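Local coordinates for protein 3-methyladenine dna-glycosylase (Archaeoglobus fulgidus, PDB 2JHN) that belongs to the AlkA-type DNA glycosylases, pairing a TATA-box-binding-protein-like domain with a helical domain of the HhH-GPD DNA repair superfamily, at residues A45-A50 / V151-L156; L76-G81 / A111-M116; E87-M92 / R104-G109. The protein carries 1 engineered substitution. All blocks are in the same frame, centred on the assembly; numbering follows the deposited sequence.

Contact 1: residues A45-A50 / V151-L156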
loop_
_atom_site.group_PDB
_atom_site.type_symbol
_atom_site.label_atom_id
_atom_site.label_comp_id
_atom_site.label_asym_id
_atom_site.label_seq_id
_atom_site.Cartn_x
_atom_site.Cartn_y
_atom_site.Cartn_z
ATOM N N ALA A 45 -3.820 19.063 7.900
ATOM C CA ALA A 45 -2.782 18.040 8.052
ATOM C C ALA A 45 -2.291 17.965 9.488
ATOM O O ALA A 45 -1.941 18.979 10.097
ATOM C CB ALA A 45 -1.626 18.310 7.122
ATOM N N VAL A 46 -2.281 16.747 10.017
ATOM C CA VAL A 46 -1.767 16.452 11.347
ATOM C C VAL A 46 -0.565 15.506 11.274
ATOM O O VAL A 46 -0.413 14.732 10.306
ATOM C CB VAL A 46 -2.870 15.887 12.302
ATOM C CG1 VAL A 46 -3.952 16.934 12.537
ATOM C CG2 VAL A 46 -3.484 14.590 11.764
ATOM N N ALA A 47 0.287 15.593 12.290
ATOM C CA ALA A 47 1.439 14.711 12.439
ATOM C C ALA A 47 0.987 13.442 13.172
ATOM O O ALA A 47 0.267 13.511 14.182
ATOM C CB ALA A 47 2.551 15.414 13.222
ATOM N N VAL A 48 1.366 12.282 12.637
ATOM C CA VAL A 48 1.131 11.000 13.314
ATOM C C VAL A 48 2.426 10.198 13.250
ATOM O O VAL A 48 3.087 10.177 12.216
ATOM C CB VAL A 48 -0.026 10.177 12.689
ATOM C CG1 VAL A 48 -0.221 8.850 13.448
ATOM C CG2 VAL A 48 -1.344 10.959 12.731
ATOM N N MET A 49 2.797 9.555 14.366
ATOM C CA MET A 49 3.900 8.604 14.359
ATOM C C MET A 49 3.500 7.386 15.184
ATOM O O MET A 49 2.625 7.467 16.050
ATOM C CB MET A 49 5.197 9.233 14.892
ATOM C CG MET A 49 5.216 9.399 16.378
ATOM S SD MET A 49 6.569 10.445 16.923
ATOM C CE MET A 49 7.938 9.356 16.754
ATOM N N ALA A 50 4.128 6.259 14.903
ATOM C CA ALA A 50 3.785 5.019 15.594
ATOM C C ALA A 50 5.000 4.113 15.682
ATOM O O ALA A 50 5.853 4.116 14.804
ATOM C CB ALA A 50 2.618 4.303 14.908
ATOM N N VAL A 151 4.235 19.041 7.967
ATOM C CA VAL A 151 3.913 19.418 9.333
ATOM C C VAL A 151 5.187 19.297 10.158
ATOM O O VAL A 151 5.879 18.275 10.126
ATOM C CB VAL A 151 2.772 18.539 9.953
ATOM C CG1 VAL A 151 2.556 18.871 11.417
ATOM C CG2 VAL A 151 1.464 18.718 9.204
ATOM N N GLU A 152 5.513 20.366 10.878
ATOM C CA GLU A 152 6.585 20.321 11.852
ATOM C C GLU A 152 5.943 20.207 13.234
ATOM O O GLU A 152 5.055 20.997 13.593
ATOM C CB GLU A 152 7.481 21.564 11.734
ATOM C CG GLU A 152 8.934 21.305 12.100
ATOM C CD GLU A 152 9.911 22.187 11.326
ATOM O OE1 GLU A 152 9.502 23.270 10.836
ATOM O OE2 GLU A 152 11.095 21.794 11.205
ATOM N N TRP A 153 6.361 19.184 13.977
ATOM C CA TRP A 153 5.824 18.887 15.308
ATOM C C TRP A 153 6.895 18.143 16.086
ATOM O O TRP A 153 7.627 17.317 15.515
ATOM C CB TRP A 153 4.537 18.063 15.235
ATOM C CG TRP A 153 3.954 17.757 16.588
ATOM C CD1 TRP A 153 3.350 18.644 17.446
ATOM C CD2 TRP A 153 3.948 16.483 17.256
ATOM N NE1 TRP A 153 2.959 17.993 18.596
ATOM C CE2 TRP A 153 3.307 16.668 18.503
ATOM C CE3 TRP A 153 4.404 15.199 16.908
ATOM C CZ2 TRP A 153 3.122 15.621 19.416
ATOM C CZ3 TRP A 153 4.219 14.158 17.813
ATOM C CH2 TRP A 153 3.583 14.373 19.053
ATOM N N ASN A 154 6.994 18.447 17.385
ATOM C CA ASN A 154 8.220 18.191 18.150
ATOM C C ASN A 154 9.372 18.788 17.345
ATOM O O ASN A 154 9.275 19.933 16.870
ATOM C CB ASN A 154 8.424 16.700 18.456
ATOM C CG ASN A 154 7.524 16.201 19.596
ATOM O OD1 ASN A 154 6.357 16.592 19.708
ATOM N ND2 ASN A 154 8.071 15.324 20.443
ATOM N N GLY A 155 10.445 18.037 17.155
ATOM C CA GLY A 155 11.522 18.526 16.313
ATOM C C GLY A 155 11.532 17.919 14.928
ATOM O O GLY A 155 12.533 18.025 14.214
ATOM N N LEU A 156 10.410 17.310 14.535
ATOM C CA LEU A 156 10.379 16.392 13.391
ATOM C C LEU A 156 9.513 16.874 12.247
ATOM O O LEU A 156 8.488 17.498 12.463
ATOM C CB LEU A 156 9.877 15.019 13.840
ATOM C CG LEU A 156 10.897 14.143 14.560
ATOM C CD1 LEU A 156 10.229 12.893 15.112
ATOM C CD2 LEU A 156 12.044 13.791 13.604
#

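Contact 2: residues L76-G81 / A111-M116. With GOL (glycerol), chain G.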
loop_
_atom_site.group_PDB
_atom_site.type_symbol
_atom_site.label_atom_id
_atom_site.label_comp_id
_atom_site.label_asym_id
_atom_site.label_seq_id
_atom_site.Cartn_x
_atom_site.Cartn_y
_atom_site.Cartn_z
ATOM N N LEU A 76 -5.029 3.795 11.175
ATOM C CA LEU A 76 -3.721 3.130 11.330
ATOM C C LEU A 76 -3.816 1.603 11.367
ATOM O O LEU A 76 -2.933 0.914 10.846
ATOM C CB LEU A 76 -2.981 3.624 12.569
ATOM C CG LEU A 76 -2.644 5.124 12.546
ATOM C CD1 LEU A 76 -2.072 5.524 13.913
ATOM C CD2 LEU A 76 -1.677 5.453 11.422
ATOM N N VAL A 77 -4.858 1.086 12.010
ATOM C CA VAL A 77 -5.086 -0.361 12.062
ATOM C C VAL A 77 -5.235 -0.917 10.631
ATOM O O VAL A 77 -4.635 -1.932 10.276
ATOM C CB VAL A 77 -6.329 -0.705 12.900
ATOM C CG1 VAL A 77 -6.761 -2.182 12.683
ATOM C CG2 VAL A 77 -6.047 -0.432 14.406
ATOM N N GLU A 78 -6.038 -0.239 9.831
ATOM C CA GLU A 78 -6.299 -0.651 8.449
ATOM C C GLU A 78 -5.027 -0.479 7.568
ATOM O O GLU A 78 -4.676 -1.354 6.746
ATOM C CB GLU A 78 -7.457 0.177 7.899
ATOM C CG GLU A 78 -7.829 -0.227 6.463
ATOM C CD GLU A 78 -8.841 0.698 5.843
ATOM O OE1 GLU A 78 -8.759 1.934 6.071
ATOM O OE2 GLU A 78 -9.702 0.186 5.091
ATOM N N TYR A 79 -4.343 0.652 7.717
ATOM C CA TYR A 79 -3.182 0.946 6.866
ATOM C C TYR A 79 -1.959 0.043 7.151
ATOM O O TYR A 79 -1.278 -0.443 6.229
ATOM C CB TYR A 79 -2.782 2.413 7.028
ATOM C CG TYR A 79 -1.549 2.803 6.237
ATOM C CD1 TYR A 79 -1.642 3.042 4.860
ATOM C CD2 TYR A 79 -0.294 2.974 6.866
ATOM C CE1 TYR A 79 -0.533 3.413 4.101
ATOM C CE2 TYR A 79 0.832 3.351 6.111
ATOM C CZ TYR A 79 0.690 3.582 4.725
ATOM O OH TYR A 79 1.762 3.949 3.920
ATOM N N LEU A 80 -1.668 -0.133 8.429
ATOM C CA LEU A 80 -0.503 -0.934 8.859
ATOM C C LEU A 80 -0.827 -2.427 8.896
ATOM O O LEU A 80 0.086 -3.246 8.974
ATOM C CB LEU A 80 -0.007 -0.459 10.246
ATOM C CG LEU A 80 0.441 1.023 10.343
ATOM C CD1 LEU A 80 0.573 1.462 11.818
ATOM C CD2 LEU A 80 1.738 1.247 9.603
ATOM N N GLY A 81 -2.118 -2.770 8.841
ATOM C CA GLY A 81 -2.540 -4.179 8.827
ATOM C C GLY A 81 -2.386 -4.838 10.207
ATOM O O GLY A 81 -1.726 -5.871 10.329
ATOM N N ALA A 111 -2.421 -8.214 5.699
ATOM C CA ALA A 111 -2.030 -7.111 4.829
ATOM C C ALA A 111 -2.662 -5.812 5.306
ATOM O O ALA A 111 -3.828 -5.791 5.737
ATOM C CB ALA A 111 -2.458 -7.390 3.410
ATOM N N GLY A 112 -1.878 -4.737 5.249
ATOM C CA GLY A 112 -2.439 -3.380 5.391
ATOM C C GLY A 112 -2.904 -2.833 4.044
ATOM O O GLY A 112 -3.495 -3.575 3.224
ATOM N N LEU A 113 -2.630 -1.547 3.823
ATOM C CA LEU A 113 -2.869 -0.894 2.536
ATOM C C LEU A 113 -1.576 -0.195 2.136
ATOM O O LEU A 113 -0.672 -0.019 2.976
ATOM C CB LEU A 113 -4.013 0.136 2.650
ATOM C CG LEU A 113 -5.401 -0.434 2.988
ATOM C CD1 LEU A 113 -6.329 0.746 3.333
ATOM C CD2 LEU A 113 -5.934 -1.225 1.785
ATOM N N MET A 114 -1.471 0.183 0.864
ATOM C CA MET A 114 -0.276 0.909 0.430
ATOM C C MET A 114 -0.504 2.437 0.210
ATOM O O MET A 114 0.354 3.127 -0.394
ATOM C CB MET A 114 0.361 0.192 -0.768
ATOM C CG MET A 114 0.873 -1.208 -0.398
ATOM S SD MET A 114 1.533 -2.147 -1.767
ATOM C CE MET A 114 2.988 -1.167 -2.148
ATOM N N SER A 115 -1.632 2.938 0.730
ATOM C CA SER A 115 -2.006 4.351 0.689
ATOM C C SER A 115 -2.958 4.706 1.847
ATOM O O SER A 115 -3.680 3.846 2.359
ATOM C CB SER A 115 -2.680 4.689 -0.647
ATOM O OG SER A 115 -3.867 3.916 -0.860
ATOM N N MET A 116 -2.975 5.981 2.230
ATOM C CA MET A 116 -3.883 6.461 3.275
ATOM C C MET A 116 -5.082 7.256 2.722
ATOM O O MET A 116 -5.810 7.918 3.478
ATOM C CB MET A 116 -3.120 7.265 4.330
ATOM C CG MET A 116 -1.919 6.515 4.928
ATOM S SD MET A 116 -1.764 6.724 6.722
ATOM C CE MET A 116 -3.363 6.078 7.206
HETATM C C1 GOL G . 3.171 -1.839 6.599
HETATM O O1 GOL G . 3.542 -3.173 6.295
HETATM C C2 GOL G . 2.091 -1.234 5.684
HETATM O O2 GOL G . 0.949 -2.079 5.607
HETATM C C3 GOL G . 2.614 -0.979 4.270
HETATM O O3 GOL G . 1.930 0.102 3.638
HETATM O O HOH W 1 -5.865 -3.681 6.304
HETATM O O HOH W 2 1.033 -4.800 6.238
#

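Contact 3: residues E87-M92 / R104-G109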
loop_
_atom_site.group_PDB
_atom_site.type_symbol
_atom_site.label_atom_id
_atom_site.label_comp_id
_atom_site.label_asym_id
_atom_site.label_seq_id
_atom_site.Cartn_x
_atom_site.Cartn_y
_atom_site.Cartn_z
ATOM N N GLU A 87 -6.766 -16.466 11.999
ATOM C CA GLU A 87 -7.483 -17.228 10.995
ATOM C C GLU A 87 -6.702 -17.327 9.684
ATOM O O GLU A 87 -6.685 -18.384 9.044
ATOM C CB GLU A 87 -8.867 -16.626 10.758
ATOM C CG GLU A 87 -9.899 -17.666 10.268
ATOM C CD GLU A 87 -11.121 -17.062 9.574
ATOM O OE1 GLU A 87 -11.509 -15.912 9.924
ATOM O OE2 GLU A 87 -11.710 -17.762 8.693
ATOM N N LEU A 88 -6.072 -16.218 9.288
ATOM C CA LEU A 88 -5.181 -16.233 8.122
ATOM C C LEU A 88 -4.098 -17.271 8.347
ATOM O O LEU A 88 -3.794 -18.076 7.465
ATOM C CB LEU A 88 -4.527 -14.848 7.924
ATOM C CG LEU A 88 -3.336 -14.748 6.953
ATOM C CD1 LEU A 88 -3.729 -15.055 5.526
ATOM C CD2 LEU A 88 -2.647 -13.352 7.037
ATOM N N TYR A 89 -3.501 -17.240 9.530
ATOM C CA TYR A 89 -2.366 -18.118 9.806
ATOM C C TYR A 89 -2.787 -19.586 9.786
ATOM O O TYR A 89 -2.071 -20.435 9.242
ATOM C CB TYR A 89 -1.742 -17.756 11.144
ATOM C CG TYR A 89 -0.805 -16.550 11.137
ATOM C CD1 TYR A 89 -0.330 -15.977 9.945
ATOM C CD2 TYR A 89 -0.356 -16.024 12.340
ATOM C CE1 TYR A 89 0.563 -14.885 9.985
ATOM C CE2 TYR A 89 0.522 -14.955 12.388
ATOM C CZ TYR A 89 0.971 -14.387 11.213
ATOM O OH TYR A 89 1.846 -13.338 11.308
ATOM N N ARG A 90 -3.939 -19.877 10.386
ATOM C CA ARG A 90 -4.537 -21.232 10.328
ATOM C C ARG A 90 -4.696 -21.706 8.879
ATOM O O ARG A 90 -4.336 -22.851 8.523
ATOM C CB ARG A 90 -5.890 -21.212 11.042
ATOM C CG ARG A 90 -6.453 -22.565 11.417
ATOM C CD ARG A 90 -7.738 -22.403 12.227
ATOM N NE ARG A 90 -7.441 -21.764 13.511
ATOM C CZ ARG A 90 -7.936 -20.603 13.940
ATOM N NH1 ARG A 90 -8.802 -19.903 13.205
ATOM N NH2 ARG A 90 -7.566 -20.151 15.136
ATOM N N PHE A 91 -5.222 -20.822 8.037
ATOM C CA PHE A 91 -5.431 -21.096 6.613
ATOM C C PHE A 91 -4.110 -21.340 5.871
ATOM O O PHE A 91 -3.977 -22.295 5.109
ATOM C CB PHE A 91 -6.241 -19.944 5.987
ATOM C CG PHE A 91 -6.532 -20.122 4.516
ATOM C CD1 PHE A 91 -7.739 -20.689 4.092
ATOM C CD2 PHE A 91 -5.598 -19.741 3.562
ATOM C CE1 PHE A 91 -8.004 -20.850 2.735
ATOM C CE2 PHE A 91 -5.847 -19.897 2.202
ATOM C CZ PHE A 91 -7.064 -20.458 1.788
ATOM N N MET A 92 -3.117 -20.479 6.089
ATOM C CA MET A 92 -1.827 -20.658 5.444
ATOM C C MET A 92 -1.174 -22.015 5.823
ATOM O O MET A 92 -0.508 -22.638 4.993
ATOM C CB MET A 92 -0.899 -19.472 5.771
ATOM C CG MET A 92 -1.399 -18.186 5.094
ATOM S SD MET A 92 -0.380 -16.750 5.498
ATOM C CE MET A 92 0.885 -16.990 4.271
ATOM N N ARG A 104 8.655 -17.918 6.527
ATOM C CA ARG A 104 9.698 -17.021 6.045
ATOM C C ARG A 104 9.463 -15.593 6.551
ATOM O O ARG A 104 10.415 -14.921 6.938
ATOM C CB ARG A 104 9.832 -17.044 4.513
ATOM C CG ARG A 104 10.951 -16.120 3.979
ATOM C CD ARG A 104 11.309 -16.368 2.507
ATOM N NE ARG A 104 11.954 -17.670 2.304
ATOM C CZ ARG A 104 13.262 -17.887 2.437
ATOM N NH1 ARG A 104 14.084 -16.891 2.780
ATOM N NH2 ARG A 104 13.747 -19.113 2.254
ATOM N N PHE A 105 8.199 -15.140 6.543
ATOM C CA PHE A 105 7.878 -13.779 7.001
ATOM C C PHE A 105 7.004 -13.805 8.268
ATOM O O PHE A 105 6.037 -13.041 8.410
ATOM C CB PHE A 105 7.267 -12.953 5.851
ATOM C CG PHE A 105 8.133 -12.921 4.614
ATOM C CD1 PHE A 105 9.347 -12.202 4.597
ATOM C CD2 PHE A 105 7.778 -13.658 3.476
ATOM C CE1 PHE A 105 10.166 -12.196 3.453
ATOM C CE2 PHE A 105 8.576 -13.654 2.327
ATOM C CZ PHE A 105 9.777 -12.926 2.298
ATOM N N TYR A 106 7.375 -14.658 9.219
ATOM C CA TYR A 106 6.493 -14.893 10.365
ATOM C C TYR A 106 6.306 -13.650 11.232
ATOM O O TYR A 106 7.280 -12.999 11.594
ATOM C CB TYR A 106 6.928 -16.091 11.245
ATOM C CG TYR A 106 5.874 -16.306 12.323
ATOM C CD1 TYR A 106 4.626 -16.874 12.004
ATOM C CD2 TYR A 106 6.084 -15.849 13.638
ATOM C CE1 TYR A 106 3.630 -17.034 12.981
ATOM C CE2 TYR A 106 5.079 -15.997 14.632
ATOM C CZ TYR A 106 3.867 -16.590 14.288
ATOM O OH TYR A 106 2.892 -16.741 15.249
ATOM N N GLY A 107 5.052 -13.316 11.544
ATOM C CA GLY A 107 4.756 -12.139 12.365
ATOM C C GLY A 107 4.364 -10.935 11.532
ATOM O O GLY A 107 3.983 -9.893 12.079
ATOM N N PHE A 108 4.440 -11.080 10.212
ATOM C CA PHE A 108 3.930 -10.038 9.314
ATOM C C PHE A 108 2.423 -9.820 9.458
ATOM O O PHE A 108 1.956 -8.689 9.254
ATOM C CB PHE A 108 4.343 -10.279 7.858
ATOM C CG PHE A 108 3.934 -9.164 6.908
ATOM C CD1 PHE A 108 4.755 -8.037 6.727
ATOM C CD2 PHE A 108 2.724 -9.232 6.207
ATOM C CE1 PHE A 108 4.394 -6.999 5.830
ATOM C CE2 PHE A 108 2.333 -8.176 5.329
ATOM C CZ PHE A 108 3.197 -7.069 5.129
ATOM N N GLY A 109 1.668 -10.874 9.790
ATOM C CA GLY A 109 0.219 -10.719 10.067
ATOM C C GLY A 109 -0.587 -10.522 8.782
ATOM O O GLY A 109 -0.215 -11.014 7.690
#

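Contact 1: residues A45-A50 / V151-L156
Val151 lies against Ala45 and Ala47, one methyl group for each, and this apolar packing makes up the first part of the contact. CG2 of Val151 is 3.7 Å from CB of Ala45 and also sits 3.5 Å from O of Ala45, so this branch rests partly on a peptide group. The other branch, CG1 of Val151, meets CB of Ala47 at 3.9 Å. That division follows from the torsion: CG1 is anti to the backbone N of Val151 (chi1 175°), while CG2 lies beside that N, and the two methyls diverge to span successive inward-pointing alanines of strand 44-54. Ala47 CB is shared, since CB of Trp153 reaches it from the next inward position of the other strand, likewise at 3.9 Å.

The two strands meet through side chains alone: their axes pass 7.0 Å apart at 54°, well beyond backbone pairing distance. Strand 44-54 belongs to the five-stranded antiparallel sheet of the TATA-box-binding-protein-like domain, where 45-50 pairs with strands 34-41 and 57-62. Residues 151-156 form the tip of a separate two-stranded hairpin within the HhH-GPD family region of the chain. Its type II' turn, Trp153 to Leu156, is closed by backbone bonds in both directions, Leu156 N to Trp153 O and Trp153 N to Leu156 O.

Aromatic contacts are looser. SD of Met49 stands at the edge of the Trp153 ring, near its plane, 4.5 Å from CZ3, whereas Ala47 CB approaches the same ring obliquely. One ring face carries OD1 of Asn154, 3.2 Å above the plane and over the centre. Phe158 of the hairpin's second strand touches Ala47, Met49 and Trp153 alike.

Contact 2: residues L76-G81 / A111-M116
The Tyr79 ring and the Met116 side chain cross at about a right angle, with the methionine laid over one ring face. Met116 is modelled in two conformers, so this ring contact is certain for one of them alone. In that conformer CG of Met116 stands 3.7 Å from the Tyr79 ring centroid in a CH-pi contact, and SD follows at 4.0 Å, only 12° off the ring normal, a Met-aromatic contact. Bends at chi2 and chi3 bring CE of Met116 back to CB of Tyr79. At the ring's edge, near its plane, lies Ser115 O, and the phenol end is hydrogen-bonded to Asp28, a residue of a sodium site.

Glu78 and Tyr79 lie in the last turn of helix 69-80, part of the TATA-box-binding-protein-like region; Gly81, with positive phi, is the first residue beyond it. The loop 111-116, leading toward the helical HhH-GPD part, runs across this C-terminal end, Gly112 coming to 3.5 Å from Gly81 between CA atoms. Without a side chain, Gly112 can press its CA against the carbonyl oxygens of Glu78 and Tyr79. Leu113 N then bonds to Tyr79 O at 3.0 Å (163° at the hydrogen), approaching from above the carbonyl plane. Glycerol O2 also donates to Tyr79 O and glycerol O3 to Leu113 O, while one water joins Glu78 O to Ala111 O.

Beside the helix end, Leu113 and Glu78 meet at an oblique angle. With CG anti to its backbone N (chi1 -178°), Glu78 extends past Leu113, its CD 3.6 Å from CD1 of Leu113; the carboxylate itself forms a salt bridge with Lys201.

Contact 3: residues E87-M92 / R104-G109
The phenol oxygen of Tyr89 accepts two backbone N-H groups of the 104-109 loop. Gly109 N reaches Tyr89 OH at 2.9 Å with a bent angle of 131° at the hydrogen; Gly107 N adds a weak bond to Tyr89 OH at 3.2 Å. With CG anti to its carbonyl carbon (chi1 -80°), the tyrosine is directed across from helix 86-93, and its oxygen bridges two alternate amides of the loop.

Both donors are glycines with positive phi. Gly107 occupies the third position of a type II turn from Phe105 to Phe108, which follows the end of helix 96-104; its positive phi suits glycine, the residue favoured at that position. The turn is closed by Phe108 N to Phe105 O, and the contact joins helix 86-93 to the loop that follows helix 96-104.

Further out, the rings of Tyr89 and Tyr106 meet obliquely, planes at 32° and centroids 5.3 Å apart, with CE2 of Tyr89 3.8 Å from CE1 of Tyr106. On the other flank, CD2 of Leu88 lies 3.4 Å from Gly109 O, an oxygen also hydrogen-bonded by Tyr280 of helix 274-287.

Overall arrangement
Contact 2 is the most central and contact 1 the most peripheral; contact 3 is buried too, but 18 Å from the chain centre. Contacts 2 and 3 use the same loop after helix 96-104: residues 104-109 receive a tyrosine from helix 86-93, and residues 111-116 meet the end of helix 69-80, about 17 Å away between centres. In both, backbone polar groups are met by hydrogen bonds, whereas contact 1 joins its strands by van der Waals packing of mostly apolar side chains. Contacts 1 and 2 touch where Val48 CG1 meets Leu76 CD1 at 3.8 Å, joining the sheet to its helix. Along the chain, contact 3 nests within contact 2, and both within contact 1.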